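Side-chain contacts in SVS_variant_AS1 (Streptomyces sp. CWA1, PDB 6TJA), which probably catalyses, as a reconstructed ancestral spiroviolene synthase carrying two engineered substitutions, the metal-dependent cyclisation of a linear diphosphate into a terpene: residues M181-A186 and L216-I221; M222-D227 and R303-W308; P341-L344 and I350-W353; V160-G165 and L175-A180; L273-E278 and W354-L359. One frame throughout, in Å; residues are numbered along the deposited sequence.

The five contacts illustrate how an all-helical class I terpene cyclase is held together from its core outwards. Interaction 4 comes first along the chain, joining helices 143-169 and 175-185, and interaction 1 follows, carrying helix 175-185 onto helix 211-231; the centres of interactions 4 and 1 lie about 12 Å apart. Interaction 2, about 11 Å from interaction 1 between centres, uses the same helix 211-231, now against helix 289-309. Interaction 3 lies within the C-terminal tail, and interaction 5, its centre about 8 Å away, ties that tail to helix 258-283 and spans the chain around interaction 3. Glu218, Trp353 and Arg275 connect tail and core, so the chain end is bound into the helical bundle.

Interaction 1 of 5, residues M181-A186 and L216-I221; sequences MRLLSA and LTEMAI
The carboxylate of Glu218 meets the CD2 methyl of Leu183, which lies 3.9 Å from Glu218 CD and about equally far from both oxygens. Away from the contact, Ala186 CB stands 3.3 Å above the plane of the Arg182 guanidinium, offset toward its rim, and Ser185 OG lies at its edge. Leu183 puts CG anti to the backbone N (chi1 -171°), which carries its forked end across to helix 211-231. There the CD1 branch of Leu183 touches Glu218 O at 3.4 Å and Ile221 CG2 at 3.8 Å, the leucine crossing each of the two side chains at about a right angle. Ile221 CG2 also presses on the backbone, 3.2 Å from Leu183 O. Arg182 makes a salt bridge with Asp229, further along helix 211-231. No hydrogen bond joins the two segments, and the acid of Glu218 is satisfied by Arg112 of the second subunit and by Trp353. The chemistry is thus divided: methyl groups seal the helix-helix seam, while the buried charge beside them is probably kept ionised by its arginine across the dimer.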
# COMPACT_ATOMS: atom_id res chain seq x y z
N MET A 181 -0.33 -2.20 -14.14
CA MET A 181 1.02 -1.90 -13.63
C MET A 181 1.25 -0.38 -13.66
O MET A 181 1.69 0.21 -12.66
CB MET A 181 2.07 -2.59 -14.51
CG MET A 181 3.46 -2.33 -14.10
SD MET A 181 4.69 -2.90 -15.27
CE MET A 181 4.52 -1.68 -16.57
N ARG A 182 0.95 0.21 -14.80
CA ARG A 182 1.24 1.61 -15.13
C ARG A 182 0.32 2.54 -14.32
O ARG A 182 0.73 3.67 -14.01
CB ARG A 182 1.10 1.73 -16.64
CG ARG A 182 1.52 3.07 -17.21
CD ARG A 182 3.01 3.29 -17.07
NE ARG A 182 3.31 4.57 -17.70
CZ ARG A 182 4.29 5.37 -17.34
NH1 ARG A 182 5.07 5.06 -16.32
NH2 ARG A 182 4.45 6.51 -17.98
N LEU A 183 -0.87 2.07 -13.97
CA LEU A 183 -1.78 2.78 -13.05
C LEU A 183 -0.97 3.12 -11.80
O LEU A 183 -1.15 4.19 -11.25
CB LEU A 183 -2.94 1.84 -12.76
CG LEU A 183 -4.16 2.36 -11.99
CD1 LEU A 183 -4.85 3.53 -12.69
CD2 LEU A 183 -5.14 1.20 -11.83
N LEU A 184 -0.07 2.23 -11.41
CA LEU A 184 0.75 2.38 -10.19
C LEU A 184 2.11 3.04 -10.49
O LEU A 184 2.49 3.95 -9.73
CB LEU A 184 0.91 0.97 -9.60
CG LEU A 184 -0.38 0.30 -9.13
CD1 LEU A 184 -0.05 -0.99 -8.40
CD2 LEU A 184 -1.18 1.24 -8.21
N SER A 185 2.85 2.55 -11.49
CA SER A 185 4.30 2.81 -11.69
C SER A 185 4.55 4.24 -12.18
O SER A 185 5.67 4.75 -12.00
CB SER A 185 4.90 1.83 -12.64
OG SER A 185 4.33 1.97 -13.93
N ALA A 186 3.55 4.87 -12.79
CA ALA A 186 3.69 6.26 -13.31
C ALA A 186 3.57 7.30 -12.20
O ALA A 186 3.81 8.42 -12.53
CB ALA A 186 2.72 6.53 -14.44
N LEU A 216 -13.13 7.29 -10.44
CA LEU A 216 -12.79 8.60 -11.07
C LEU A 216 -11.31 8.86 -10.83
O LEU A 216 -10.66 9.37 -11.71
CB LEU A 216 -13.64 9.73 -10.45
CG LEU A 216 -15.08 9.81 -10.94
CD1 LEU A 216 -15.90 10.78 -10.09
CD2 LEU A 216 -15.13 10.22 -12.41
N THR A 217 -10.80 8.47 -9.66
CA THR A 217 -9.38 8.70 -9.30
C THR A 217 -8.50 7.82 -10.20
O THR A 217 -7.51 8.33 -10.81
CB THR A 217 -9.16 8.47 -7.80
OG1 THR A 217 -9.97 9.36 -7.02
CG2 THR A 217 -7.71 8.69 -7.43
N GLU A 218 -8.83 6.53 -10.30
CA GLU A 218 -8.09 5.60 -11.16
C GLU A 218 -8.11 6.13 -12.61
O GLU A 218 -7.06 6.12 -13.24
CB GLU A 218 -8.65 4.20 -10.98
CG GLU A 218 -8.21 3.54 -9.68
CD GLU A 218 -8.26 2.03 -9.73
OE1 GLU A 218 -8.85 1.50 -10.70
OE2 GLU A 218 -7.71 1.37 -8.80
N MET A 219 -9.24 6.65 -13.07
CA MET A 219 -9.37 7.08 -14.48
C MET A 219 -8.48 8.29 -14.68
O MET A 219 -7.76 8.35 -15.72
CB MET A 219 -10.83 7.37 -14.84
CG MET A 219 -11.56 6.05 -15.07
SD MET A 219 -13.14 6.11 -15.87
CE MET A 219 -14.17 6.44 -14.44
N ALA A 220 -8.51 9.21 -13.72
CA ALA A 220 -7.67 10.41 -13.80
C ALA A 220 -6.22 9.96 -13.92
O ALA A 220 -5.47 10.52 -14.76
CB ALA A 220 -7.90 11.29 -12.60
N ILE A 221 -5.83 8.98 -13.09
CA ILE A 221 -4.44 8.46 -13.00
C ILE A 221 -4.07 7.78 -14.32
O ILE A 221 -2.97 8.03 -14.81
CB ILE A 221 -4.28 7.54 -11.79
CG1 ILE A 221 -4.32 8.37 -10.51
CG2 ILE A 221 -3.01 6.70 -11.85
CD1 ILE A 221 -4.44 7.51 -9.27

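Interaction 2 of 5, residues M222-D227 and R303-W308; sequences MVAALD and RGNAEW
A water gripped by Asp227 and Asn305 spans the two helices: it donates to Asp227 OD2 at 2.6 Å and accepts from Asn305 ND2 at 2.9 Å. The same ND2 lies 3.1 Å from Ala224 O, one turn before Asp227 in helix 211-231, and 3.6 Å from Asp227 CB. Asn305 reaches this position with CG anti to its own N (chi1 -179°), a conformation that lays the amide against the neighbouring helix, Asn305 CG 3.9 Å from Ala224 CB. Beside it Ala306 offers CB to Asp227 OD2 at 3.8 Å. The short axes run almost parallel, 7° apart, at 9.3 Å, with the methyls of Ala224 and Ala306 in the seam. Asp227 has a stronger partner in Arg269, which takes OD1 in a salt bridge, while Asn305 OD1 makes a weak bond to Asn228, the residue where the second metal-binding motif of class I terpene synthases probably begins. Replacing Asn305 by a leucine would probably leave the bridging water without its donor and the OD2 side of Asp227 poorly tied to helix 289-309. One water and one amide therefore serve as the polar mortar of a buried seam, and the negative charge beside them is likely to be balanced chiefly by Arg269.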
# COMPACT_ATOMS: atom_id res chain seq x y z
N MET A 222 -4.99 7.02 -14.90
CA MET A 222 -4.74 6.21 -16.11
C MET A 222 -4.59 7.15 -17.31
O MET A 222 -3.72 6.89 -18.13
CB MET A 222 -5.87 5.21 -16.36
CG MET A 222 -5.51 4.14 -17.41
SD MET A 222 -4.19 3.00 -16.87
CE MET A 222 -5.23 1.80 -16.07
N VAL A 223 -5.36 8.23 -17.39
CA VAL A 223 -5.24 9.19 -18.52
C VAL A 223 -3.90 9.91 -18.39
O VAL A 223 -3.19 9.98 -19.42
CB VAL A 223 -6.41 10.19 -18.58
CG1 VAL A 223 -6.15 11.25 -19.66
CG2 VAL A 223 -7.74 9.49 -18.81
N ALA A 224 -3.54 10.37 -17.19
CA ALA A 224 -2.25 11.06 -16.91
C ALA A 224 -1.08 10.14 -17.26
O ALA A 224 -0.09 10.64 -17.83
CB ALA A 224 -2.14 11.48 -15.45
N ALA A 225 -1.15 8.87 -16.87
CA ALA A 225 -0.15 7.84 -17.20
C ALA A 225 0.02 7.72 -18.72
O ALA A 225 1.13 7.67 -19.19
CB ALA A 225 -0.55 6.50 -16.61
N LEU A 226 -1.07 7.60 -19.46
CA LEU A 226 -1.03 7.37 -20.93
C LEU A 226 -0.64 8.68 -21.61
O LEU A 226 0.02 8.64 -22.66
CB LEU A 226 -2.41 6.87 -21.38
CG LEU A 226 -2.82 5.48 -20.91
CD1 LEU A 226 -4.20 5.16 -21.42
CD2 LEU A 226 -1.84 4.42 -21.36
N ASP A 227 -1.01 9.83 -21.04
CA ASP A 227 -0.47 11.13 -21.51
C ASP A 227 1.05 11.13 -21.28
O ASP A 227 1.77 11.54 -22.18
CB ASP A 227 -1.26 12.31 -20.92
CG ASP A 227 -2.64 12.43 -21.55
OD1 ASP A 227 -2.91 11.68 -22.52
OD2 ASP A 227 -3.45 13.21 -21.05
N ARG A 303 -5.64 17.68 -17.07
CA ARG A 303 -5.30 18.80 -17.99
C ARG A 303 -3.88 19.31 -17.72
O ARG A 303 -3.11 19.48 -18.69
CB ARG A 303 -6.29 19.96 -17.79
CG ARG A 303 -6.05 21.15 -18.71
CD ARG A 303 -5.79 20.78 -20.16
NE ARG A 303 -5.57 22.02 -20.86
CZ ARG A 303 -6.32 22.50 -21.85
NH1 ARG A 303 -7.31 21.78 -22.37
NH2 ARG A 303 -6.04 23.68 -22.36
N GLY A 304 -3.56 19.58 -16.47
CA GLY A 304 -2.24 20.11 -16.07
C GLY A 304 -1.12 19.15 -16.42
O GLY A 304 -0.07 19.59 -16.97
N ASN A 305 -1.29 17.87 -16.10
CA ASN A 305 -0.35 16.82 -16.56
C ASN A 305 -0.14 16.92 -18.08
O ASN A 305 1.03 16.95 -18.54
CB ASN A 305 -0.84 15.44 -16.21
CG ASN A 305 0.14 14.39 -16.68
OD1 ASN A 305 1.17 14.22 -16.05
ND2 ASN A 305 -0.17 13.74 -17.79
N ALA A 306 -1.22 16.96 -18.86
CA ALA A 306 -1.10 17.01 -20.34
C ALA A 306 -0.39 18.30 -20.78
O ALA A 306 0.52 18.24 -21.63
CB ALA A 306 -2.46 16.87 -20.97
N GLU A 307 -0.77 19.42 -20.18
CA GLU A 307 -0.33 20.78 -20.62
C GLU A 307 1.13 20.95 -20.22
O GLU A 307 1.94 21.33 -21.08
CB GLU A 307 -1.24 21.87 -20.03
CG GLU A 307 -1.13 23.19 -20.76
CD GLU A 307 -2.22 24.22 -20.51
OE1 GLU A 307 -3.42 23.88 -20.67
OE2 GLU A 307 -1.87 25.37 -20.18
N TRP A 308 1.48 20.68 -18.97
CA TRP A 308 2.89 20.74 -18.49
C TRP A 308 3.77 19.89 -19.42
O TRP A 308 4.85 20.37 -19.78
CB TRP A 308 3.00 20.32 -17.01
CG TRP A 308 4.39 20.02 -16.56
CD1 TRP A 308 5.25 20.85 -15.90
CD2 TRP A 308 5.08 18.77 -16.73
NE1 TRP A 308 6.43 20.20 -15.65
CE2 TRP A 308 6.35 18.92 -16.13
CE3 TRP A 308 4.75 17.55 -17.31
CZ2 TRP A 308 7.30 17.89 -16.13
CZ3 TRP A 308 5.68 16.52 -17.29
CH2 TRP A 308 6.94 16.70 -16.72
O HOH W 1 -2.96 14.10 -18.67

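Interaction 3 of 5, residues P341-L344 and I350-W353; sequences PSPL and IAWW
Pro343 meets Ala351 where the C-terminal tail doubles back on itself, an irregular loop that leads into a 3-10 segment including Trp352 and Trp353. Along the first limb, the carbonyl of Ser342 is held by Arg271 of helix 258-283. At Pro343 the pyrrolidine ring touches with CB and CG: Pro343 CB rests 3.9 Å from Ala351 CB, and Pro343 CG lies 3.8 Å from Ala351 O. Leu344 follows, and its CD1 branch meets the CD1 methyl of Ile350 at 4.0 Å, the two chains running obliquely past one another; Leu344 also packs on Leu268 and Ile272 of helix 258-283. Ile350 keeps CG1 between its backbone N and carbonyl carbon (chi1 64°), which brings CD1 round towards the leucine. The returning limb is fixed by a backbone bond from Trp353 N to Ile350 O of 2.9 Å. It also abuts the second subunit, where Ser118 bonds Trp352 N, so this apolar contact borders the dimer interface. Ile350 CB stands over the rim of one face of Trp353, and Trp353 CD1 in turn sits 3.6 Å above the plane of the Trp352 ring, over its centre.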
# COMPACT_ATOMS: atom_id res chain seq x y z
N PRO A 341 -18.76 3.73 -25.33
CA PRO A 341 -19.17 3.81 -23.95
C PRO A 341 -19.05 2.50 -23.16
O PRO A 341 -19.62 2.39 -22.12
CB PRO A 341 -20.62 4.20 -24.08
CG PRO A 341 -21.05 3.47 -25.27
CD PRO A 341 -19.90 3.47 -26.21
N SER A 342 -18.35 1.52 -23.67
CA SER A 342 -18.23 0.31 -22.92
C SER A 342 -16.79 0.08 -22.49
O SER A 342 -15.91 0.75 -22.95
CB SER A 342 -18.72 -0.85 -23.76
OG SER A 342 -18.31 -0.74 -25.07
N PRO A 343 -16.55 -0.94 -21.69
CA PRO A 343 -15.19 -1.26 -21.33
C PRO A 343 -14.29 -1.57 -22.53
O PRO A 343 -14.67 -2.07 -23.55
CB PRO A 343 -15.36 -2.51 -20.50
CG PRO A 343 -16.64 -2.34 -19.87
CD PRO A 343 -17.50 -1.70 -20.89
N LEU A 344 -13.04 -1.26 -22.35
CA LEU A 344 -12.02 -1.52 -23.30
C LEU A 344 -11.75 -3.00 -23.52
O LEU A 344 -11.53 -3.70 -22.59
CB LEU A 344 -10.73 -0.92 -22.78
CG LEU A 344 -10.05 0.18 -23.52
CD1 LEU A 344 -8.94 0.77 -22.66
CD2 LEU A 344 -9.50 -0.42 -24.78
N ILE A 350 -10.01 -3.21 -15.70
CA ILE A 350 -10.57 -1.83 -15.58
C ILE A 350 -12.05 -1.79 -15.96
O ILE A 350 -12.62 -0.68 -15.86
CB ILE A 350 -9.73 -0.82 -16.38
CG1 ILE A 350 -9.75 -1.09 -17.89
CG2 ILE A 350 -8.33 -0.76 -15.84
CD1 ILE A 350 -9.24 0.06 -18.76
N ALA A 351 -12.65 -2.91 -16.36
CA ALA A 351 -14.05 -2.97 -16.85
C ALA A 351 -15.01 -2.47 -15.77
O ALA A 351 -16.04 -1.83 -16.12
CB ALA A 351 -14.37 -4.38 -17.26
N TRP A 352 -14.67 -2.67 -14.50
CA TRP A 352 -15.55 -2.21 -13.40
C TRP A 352 -15.69 -0.68 -13.40
O TRP A 352 -16.65 -0.17 -12.78
CB TRP A 352 -15.08 -2.74 -12.04
CG TRP A 352 -13.78 -2.18 -11.56
CD1 TRP A 352 -12.52 -2.62 -11.86
CD2 TRP A 352 -13.62 -1.06 -10.68
NE1 TRP A 352 -11.59 -1.86 -11.22
CE2 TRP A 352 -12.24 -0.89 -10.49
CE3 TRP A 352 -14.51 -0.19 -10.05
CZ2 TRP A 352 -11.74 0.13 -9.70
CZ3 TRP A 352 -14.01 0.79 -9.24
CH2 TRP A 352 -12.64 0.96 -9.08
N TRP A 353 -14.83 0.08 -14.09
CA TRP A 353 -15.06 1.55 -14.19
C TRP A 353 -16.39 1.87 -14.88
O TRP A 353 -16.87 2.99 -14.70
CB TRP A 353 -13.94 2.26 -14.91
CG TRP A 353 -12.61 2.17 -14.26
CD1 TRP A 353 -12.31 1.86 -12.97
CD2 TRP A 353 -11.36 2.39 -14.92
NE1 TRP A 353 -10.95 1.85 -12.79
CE2 TRP A 353 -10.34 2.20 -13.96
CE3 TRP A 353 -11.01 2.76 -16.23
CZ2 TRP A 353 -8.99 2.36 -14.27
CZ3 TRP A 353 -9.67 2.88 -16.54
CH2 TRP A 353 -8.68 2.69 -15.57

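Interaction 4 of 5, residues V160-G165 and L175-A180; sequences VAWQIG and LDDYLA
Trp162 and Ala180 form a largely apolar contact between two successive helices, 143-169 and 175-185, in which one indole bridges backbones that are otherwise well apart: the nearest CA atoms, those of Trp162 and Asp177, are 9.7 Å from each other. In the tryptophan, CG anti to the backbone N (chi1 -172°) directs the indole at helix 175-185, where the six-membered ring makes the contacts. Its far carbon CH2 reaches Ala180 CB at 3.7 Å, and the neighbouring CZ2 lies 3.7 Å from Asp177 O and 4.0 Å from Asp177 CB. The approach of both the alanine methyl and the carbonyl oxygen to the ring is oblique. Asp177 crosses the indole at about a right angle, its carboxylate plane turned 66° from that of the ring. Water 2 adds a polar link at the other end of the indole. It lies at the edge, in the ring plane, and accepts from Trp162 NE1 at 3.0 Å, while its bond to Asp177 OD2, at 3.4 Å, is weak. The carboxylate has a firmer mate in Arg109 of the second subunit, whose Gly108 and Arg112 also pack on Trp162 and Ala180 respectively. The aspartate charge is therefore probably stabilised from across the dimer. The contact thus joins two consecutive helices of the all-helical class I terpene synthase fold, at a place where the second subunit packs against both.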
# COMPACT_ATOMS: atom_id res chain seq x y z
N VAL A 160 6.31 0.07 -9.58
CA VAL A 160 7.73 0.19 -10.03
C VAL A 160 8.39 -1.19 -9.87
O VAL A 160 9.09 -1.60 -10.79
CB VAL A 160 8.50 1.29 -9.28
CG1 VAL A 160 9.96 1.27 -9.68
CG2 VAL A 160 7.92 2.68 -9.53
N ALA A 161 8.18 -1.86 -8.75
CA ALA A 161 8.74 -3.19 -8.44
C ALA A 161 8.29 -4.18 -9.52
O ALA A 161 9.15 -4.92 -10.00
CB ALA A 161 8.31 -3.65 -7.06
N TRP A 162 7.01 -4.17 -9.89
CA TRP A 162 6.42 -4.96 -11.01
C TRP A 162 7.14 -4.62 -12.32
O TRP A 162 7.62 -5.54 -13.02
CB TRP A 162 4.94 -4.64 -11.09
CG TRP A 162 4.09 -5.45 -12.01
CD1 TRP A 162 4.45 -6.33 -13.00
CD2 TRP A 162 2.65 -5.39 -12.05
NE1 TRP A 162 3.34 -6.86 -13.60
CE2 TRP A 162 2.22 -6.30 -13.04
CE3 TRP A 162 1.70 -4.69 -11.30
CZ2 TRP A 162 0.87 -6.51 -13.31
CZ3 TRP A 162 0.36 -4.90 -11.57
CH2 TRP A 162 -0.04 -5.81 -12.55
N GLN A 163 7.21 -3.34 -12.64
CA GLN A 163 7.89 -2.86 -13.87
C GLN A 163 9.33 -3.38 -13.94
O GLN A 163 9.68 -3.99 -14.97
CB GLN A 163 7.84 -1.34 -13.93
CG GLN A 163 7.89 -0.83 -15.36
CD GLN A 163 8.52 0.54 -15.41
OE1 GLN A 163 7.90 1.54 -15.04
NE2 GLN A 163 9.77 0.55 -15.87
N ILE A 164 10.14 -3.13 -12.92
CA ILE A 164 11.57 -3.55 -12.82
C ILE A 164 11.69 -5.09 -12.96
O ILE A 164 12.66 -5.57 -13.59
CB ILE A 164 12.17 -3.04 -11.49
CG1 ILE A 164 12.36 -1.52 -11.52
CG2 ILE A 164 13.45 -3.76 -11.15
CD1 ILE A 164 12.83 -0.95 -10.19
N GLY A 165 10.75 -5.84 -12.35
CA GLY A 165 10.63 -7.29 -12.48
C GLY A 165 10.47 -7.67 -13.95
O GLY A 165 11.21 -8.60 -14.40
N LEU A 175 -1.89 -6.04 -22.55
CA LEU A 175 -2.61 -4.79 -22.27
C LEU A 175 -3.12 -4.75 -20.82
O LEU A 175 -2.97 -3.71 -20.15
CB LEU A 175 -3.79 -4.67 -23.24
CG LEU A 175 -4.58 -3.39 -23.03
CD1 LEU A 175 -3.64 -2.20 -23.17
CD2 LEU A 175 -5.74 -3.31 -24.03
N ASP A 176 -3.74 -5.83 -20.37
CA ASP A 176 -4.39 -5.88 -19.03
C ASP A 176 -3.36 -5.62 -17.93
O ASP A 176 -3.64 -4.75 -17.09
CB ASP A 176 -5.14 -7.19 -18.76
CG ASP A 176 -6.13 -7.05 -17.61
OD1 ASP A 176 -6.98 -6.15 -17.66
OD2 ASP A 176 -6.07 -7.83 -16.68
N ASP A 177 -2.26 -6.38 -17.91
CA ASP A 177 -1.14 -6.23 -16.94
C ASP A 177 -0.48 -4.84 -17.07
O ASP A 177 -0.15 -4.24 -16.02
CB ASP A 177 -0.08 -7.33 -17.11
CG ASP A 177 -0.46 -8.71 -16.57
OD1 ASP A 177 -1.51 -8.82 -15.95
OD2 ASP A 177 0.34 -9.65 -16.74
N TYR A 178 -0.24 -4.35 -18.29
CA TYR A 178 0.41 -3.04 -18.53
C TYR A 178 -0.42 -1.91 -17.88
O TYR A 178 0.21 -1.03 -17.24
CB TYR A 178 0.66 -2.72 -20.00
CG TYR A 178 1.30 -1.38 -20.11
CD1 TYR A 178 0.58 -0.27 -20.50
CD2 TYR A 178 2.60 -1.18 -19.66
CE1 TYR A 178 1.14 0.99 -20.52
CE2 TYR A 178 3.18 0.08 -19.67
CZ TYR A 178 2.44 1.17 -20.07
OH TYR A 178 2.97 2.43 -20.08
N LEU A 179 -1.73 -1.89 -18.10
CA LEU A 179 -2.61 -0.82 -17.57
C LEU A 179 -2.68 -0.95 -16.05
O LEU A 179 -2.54 0.08 -15.36
CB LEU A 179 -4.00 -0.93 -18.21
CG LEU A 179 -4.03 -0.67 -19.71
CD1 LEU A 179 -5.44 -0.84 -20.24
CD2 LEU A 179 -3.50 0.72 -20.05
N ALA A 180 -2.81 -2.18 -15.54
CA ALA A 180 -2.77 -2.42 -14.07
C ALA A 180 -1.45 -1.89 -13.49
O ALA A 180 -1.48 -1.18 -12.48
CB ALA A 180 -2.98 -3.88 -13.76
O HOH W 2 3.48 -8.71 -15.98

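Interaction 5 of 5, residues L273-E278 and W354-L359; sequences LLRFLE and WDDALL
A salt-bridge network centred on Arg275 fastens the extreme C-terminal tail to helix 258-283, with an indole laid along the arginine's stem. Trp354 receives the aliphatic part over one face in a CH-pi contact: Arg275 CG is 3.7 Å from the centroid of the five-membered ring and 18° off its normal, while Arg275 CB comes within 3.4 Å of Trp354 NE1. Arginine and tryptophan slide past each other in opposite directions, their flat groups only 23° apart. Beyond the ring the guanidinium spends its nitrogens separately. NH2 donates to Asp356 OD1 at 2.7 Å, nearly in the guanidinium plane though from above that of the carboxylate; NH1 bonds Glu278 OE1 at 2.9 Å, one turn along the helix; and NE holds Trp353 O. Asp356 OD1 also has a salt bridge to Arg282. Leu359 CD1 touches NH2 of Arg275 at the edge, 3.5 Å away. A leucine in place of Arg275 would probably leave Glu278 without its mate and Asp356 with Arg282 as its remaining arginine, the tail set looser. Arg275 also packs against Met219 of helix 211-231, while Leu359 touches Pro211 of that helix and Leu279 and Arg282 of helix 258-283.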
# COMPACT_ATOMS: atom_id res chain seq x y z
N LEU A 273 -10.99 8.69 -20.91
CA LEU A 273 -11.33 10.08 -20.52
C LEU A 273 -12.83 10.33 -20.68
O LEU A 273 -13.40 10.94 -19.80
CB LEU A 273 -10.52 11.08 -21.35
CG LEU A 273 -10.74 12.53 -20.95
CD1 LEU A 273 -10.56 12.72 -19.44
CD2 LEU A 273 -9.78 13.41 -21.71
N LEU A 274 -13.47 9.81 -21.72
CA LEU A 274 -14.95 9.91 -21.91
C LEU A 274 -15.70 9.24 -20.75
O LEU A 274 -16.69 9.81 -20.27
CB LEU A 274 -15.34 9.27 -23.24
CG LEU A 274 -15.90 10.23 -24.29
CD1 LEU A 274 -15.05 11.48 -24.44
CD2 LEU A 274 -16.02 9.51 -25.62
N ARG A 275 -15.28 8.05 -20.33
CA ARG A 275 -15.95 7.43 -19.17
C ARG A 275 -15.70 8.30 -17.93
O ARG A 275 -16.64 8.52 -17.19
CB ARG A 275 -15.51 5.98 -19.01
CG ARG A 275 -16.12 5.33 -17.78
CD ARG A 275 -17.63 5.40 -17.73
NE ARG A 275 -18.09 4.78 -16.50
CZ ARG A 275 -19.26 5.02 -15.92
NH1 ARG A 275 -20.13 5.85 -16.46
NH2 ARG A 275 -19.56 4.43 -14.79
N PHE A 276 -14.52 8.86 -17.77
CA PHE A 276 -14.27 9.72 -16.65
C PHE A 276 -15.21 10.94 -16.65
O PHE A 276 -15.75 11.27 -15.66
CB PHE A 276 -12.80 10.14 -16.58
CG PHE A 276 -12.54 11.30 -15.67
CD1 PHE A 276 -12.79 12.56 -16.07
CD2 PHE A 276 -12.04 11.11 -14.41
CE1 PHE A 276 -12.61 13.61 -15.25
CE2 PHE A 276 -11.82 12.15 -13.58
CZ PHE A 276 -12.11 13.41 -14.01
N LEU A 277 -15.41 11.57 -17.79
CA LEU A 277 -16.28 12.70 -17.89
C LEU A 277 -17.72 12.33 -17.60
O LEU A 277 -18.42 13.05 -16.94
CB LEU A 277 -16.15 13.38 -19.25
CG LEU A 277 -14.79 13.93 -19.59
CD1 LEU A 277 -14.68 14.18 -21.05
CD2 LEU A 277 -14.43 15.14 -18.78
N GLU A 278 -18.13 11.19 -18.12
CA GLU A 278 -19.46 10.70 -17.91
C GLU A 278 -19.69 10.41 -16.43
O GLU A 278 -20.61 10.91 -15.87
CB GLU A 278 -19.77 9.52 -18.83
CG GLU A 278 -21.04 8.78 -18.48
CD GLU A 278 -21.29 7.55 -19.33
OE1 GLU A 278 -20.54 6.58 -19.28
OE2 GLU A 278 -22.27 7.53 -20.05
N TRP A 354 -16.94 0.96 -15.68
CA TRP A 354 -18.17 1.14 -16.50
C TRP A 354 -19.39 0.46 -15.86
O TRP A 354 -20.42 0.48 -16.52
CB TRP A 354 -17.95 0.56 -17.90
CG TRP A 354 -17.14 1.42 -18.81
CD1 TRP A 354 -17.61 2.39 -19.66
CD2 TRP A 354 -15.70 1.41 -18.95
NE1 TRP A 354 -16.56 2.99 -20.33
CE2 TRP A 354 -15.39 2.40 -19.92
CE3 TRP A 354 -14.67 0.68 -18.35
CZ2 TRP A 354 -14.07 2.64 -20.31
CZ3 TRP A 354 -13.37 0.93 -18.73
CH2 TRP A 354 -13.08 1.89 -19.70
N ASP A 355 -19.24 -0.17 -14.68
CA ASP A 355 -20.30 -0.95 -13.99
C ASP A 355 -21.00 -0.04 -12.97
O ASP A 355 -20.54 0.01 -11.84
CB ASP A 355 -19.67 -2.19 -13.36
CG ASP A 355 -20.64 -3.13 -12.67
OD1 ASP A 355 -21.78 -2.70 -12.45
OD2 ASP A 355 -20.24 -4.30 -12.39
N ASP A 356 -22.06 0.65 -13.35
CA ASP A 356 -22.72 1.68 -12.48
C ASP A 356 -23.39 1.05 -11.25
O ASP A 356 -23.47 1.73 -10.20
CB ASP A 356 -23.68 2.55 -13.30
CG ASP A 356 -22.93 3.57 -14.14
OD1 ASP A 356 -22.00 4.26 -13.57
OD2 ASP A 356 -23.22 3.66 -15.36
N ALA A 357 -23.79 -0.21 -11.33
CA ALA A 357 -24.45 -0.89 -10.19
C ALA A 357 -23.42 -1.10 -9.07
O ALA A 357 -23.79 -1.09 -7.89
CB ALA A 357 -25.07 -2.19 -10.65
N LEU A 358 -22.16 -1.29 -9.46
CA LEU A 358 -21.03 -1.54 -8.54
C LEU A 358 -20.55 -0.19 -7.96
O LEU A 358 -20.01 -0.21 -6.88
CB LEU A 358 -19.97 -2.28 -9.35
CG LEU A 358 -18.86 -2.95 -8.54
CD1 LEU A 358 -18.54 -4.33 -9.12
CD2 LEU A 358 -17.62 -2.07 -8.51
N LEU A 359 -20.80 0.91 -8.66
CA LEU A 359 -20.34 2.30 -8.35
C LEU A 359 -21.49 3.13 -7.72
O LEU A 359 -22.53 2.74 -7.19
CB LEU A 359 -19.89 2.94 -9.67
CG LEU A 359 -18.77 2.24 -10.43
CD1 LEU A 359 -18.48 2.93 -11.77
CD2 LEU A 359 -17.50 2.18 -9.59